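Local coordinates for protein ninB (Enterobacteria phage lambda, PDB 1PC6) that is of not fully established function but probably acts in the initiation of phage genetic exchange, with functional similarities to Escherichia coli RecFOR, at residues A[47-52]-A[114-119]. Residues are numbered along the deposited sequence; the frame is centred on the assembly and turned at random.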
loop_
_atom_site.group_PDB
_atom_site.type_symbol
_atom_site.label_atom_id
_atom_site.label_comp_id
_atom_site.label_asym_id
_atom_site.label_seq_id
_atom_site.Cartn_x
_atom_site.Cartn_y
_atom_site.Cartn_z
ATOM N N ARG A 47 8.740 8.079 -2.454
ATOM C CA ARG A 47 9.380 8.182 -3.763
ATOM C C ARG A 47 10.851 7.755 -3.665
ATOM O O ARG A 47 11.377 7.120 -4.586
ATOM C CB ARG A 47 9.274 9.615 -4.306
ATOM N N LYS A 48 11.500 8.098 -2.548
ATOM C CA LYS A 48 12.897 7.742 -2.320
ATOM C C LYS A 48 13.020 6.229 -2.081
ATOM O O LYS A 48 13.838 5.566 -2.723
ATOM C CB LYS A 48 13.467 8.528 -1.127
ATOM N N LEU A 49 12.211 5.677 -1.174
ATOM C CA LEU A 49 12.251 4.238 -0.900
ATOM C C LEU A 49 12.113 3.417 -2.175
ATOM O O LEU A 49 12.905 2.518 -2.441
ATOM C CB LEU A 49 11.121 3.824 0.045
ATOM C CG LEU A 49 10.806 2.313 0.079
ATOM C CD1 LEU A 49 11.632 1.607 1.149
ATOM C CD2 LEU A 49 9.331 2.112 0.367
ATOM N N TRP A 50 11.094 3.722 -2.963
ATOM C CA TRP A 50 10.873 2.973 -4.182
ATOM C C TRP A 50 11.866 3.227 -5.282
ATOM O O TRP A 50 11.992 2.425 -6.193
ATOM C CB TRP A 50 9.453 3.198 -4.685
ATOM C CG TRP A 50 8.481 2.508 -3.811
ATOM C CD1 TRP A 50 7.751 3.058 -2.809
ATOM C CD2 TRP A 50 8.240 1.100 -3.760
ATOM N NE1 TRP A 50 7.074 2.082 -2.125
ATOM C CE2 TRP A 50 7.358 0.868 -2.690
ATOM C CE3 TRP A 50 8.691 0.012 -4.512
ATOM C CZ2 TRP A 50 6.916 -0.411 -2.350
ATOM C CZ3 TRP A 50 8.255 -1.255 -4.175
ATOM C CH2 TRP A 50 7.374 -1.457 -3.101
ATOM N N ALA A 51 12.571 4.343 -5.213
ATOM C CA ALA A 51 13.572 4.628 -6.228
ATOM C C ALA A 51 14.794 3.778 -5.883
ATOM O O ALA A 51 15.502 3.311 -6.774
ATOM C CB ALA A 51 13.928 6.101 -6.220
ATOM N N CYS A 52 15.023 3.582 -4.583
ATOM C CA CYS A 52 16.136 2.770 -4.090
ATOM C C CYS A 52 15.894 1.332 -4.456
ATOM O O CYS A 52 16.706 0.702 -5.134
ATOM C CB CYS A 52 16.236 2.843 -2.574
ATOM S SG CYS A 52 16.616 4.459 -1.986
ATOM N N GLU A 114 18.190 3.284 5.635
ATOM C CA GLU A 114 19.628 3.261 5.908
ATOM C C GLU A 114 20.188 1.922 5.426
ATOM O O GLU A 114 21.235 1.860 4.762
ATOM C CB GLU A 114 19.888 3.447 7.425
ATOM N N LEU A 115 19.473 0.854 5.761
ATOM C CA LEU A 115 19.875 -0.475 5.353
ATOM C C LEU A 115 19.978 -0.508 3.830
ATOM O O LEU A 115 21.034 -0.833 3.271
ATOM C CB LEU A 115 18.853 -1.500 5.819
ATOM C CG LEU A 115 19.264 -2.940 5.530
ATOM C CD1 LEU A 115 20.641 -3.199 6.092
ATOM C CD2 LEU A 115 18.255 -3.886 6.136
ATOM N N ILE A 116 18.878 -0.163 3.161
ATOM C CA ILE A 116 18.853 -0.150 1.705
ATOM C C ILE A 116 19.992 0.679 1.107
ATOM O O ILE A 116 20.658 0.247 0.166
ATOM C CB ILE A 116 17.532 0.407 1.178
ATOM C CG1 ILE A 116 16.358 -0.276 1.881
ATOM C CG2 ILE A 116 17.460 0.190 -0.329
ATOM C CD1 ILE A 116 15.016 0.220 1.408
ATOM N N GLN A 117 20.217 1.869 1.656
ATOM C CA GLN A 117 21.272 2.751 1.158
ATOM C C GLN A 117 22.649 2.146 1.398
ATOM O O GLN A 117 23.510 2.186 0.521
ATOM C CB GLN A 117 21.170 4.136 1.828
ATOM N N ALA A 118 22.849 1.582 2.587
ATOM C CA ALA A 118 24.121 0.959 2.943
ATOM C C ALA A 118 24.399 -0.268 2.058
ATOM O O ALA A 118 25.510 -0.444 1.540
ATOM C CB ALA A 118 24.102 0.557 4.412
ATOM N N PHE A 119 23.381 -1.107 1.889
ATOM C CA PHE A 119 23.500 -2.297 1.066
ATOM C C PHE A 119 23.881 -1.934 -0.363
ATOM O O PHE A 119 24.830 -2.476 -0.913
ATOM C CB PHE A 119 22.181 -3.061 1.036
ATOM C CG PHE A 119 22.189 -4.212 0.083
ATOM C CD1 PHE A 119 22.768 -5.416 0.435
ATOM C CD2 PHE A 119 21.659 -4.079 -1.184
ATOM C CE1 PHE A 119 22.817 -6.477 -0.472
ATOM C CE2 PHE A 119 21.707 -5.128 -2.089
ATOM C CZ PHE A 119 22.287 -6.329 -1.733
#
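Leu49 divides its two methyls between an aromatic ring of its own helix and Ile116 of helix 106-122. CD2 lies over one face of the Trp50 indole, 3.3 Å above the ring plane and displaced toward the rim; CD1 turns to the other helix and meets Ile116 CD1 at 3.7 Å. Phe119, the other aromatic residue here, uses its ring elsewhere: it meets Phe76 edge-to-face and Trp72 with the planes at about 45°.

The contact itself is wholly apolar, and Ile116 is its centre. The beta-branched side chain suits this place because it works as a two-pronged wedge. Its long arm runs straight, with chi2 at 180°, and carries CD1 to Leu49, the two side chains crossing at about a right angle; the short branch, CG2, rests 3.7 Å from Cys52 CB. The backbone of Cys52 directs CB toward the other helix, and it is CB, not SG, that makes this contact. A small residue fits here, for the closest CA pair of segments 47-52 and 114-119 is Cys52 and Ile116, 7.0 Å apart. Leucine, with its forked end, serves at position 49, since one branch reaches Ile116 while the other rests near the rim of one indole face.

Helices 43-59 and 106-122 are thus joined by a small buried contact. Ile116 also touches Leu53, on the same helix as Leu49 and Cys52; Leu49 also packs on Leu112 and Leu113, and Cys52 touches Trp127. Helix 69-80 packs nearby, touched by Trp50 at Ala69 and by Leu115 at Phe76, Ala79 and Leu80, while Phe119 also packs on Leu89 of the second subunit.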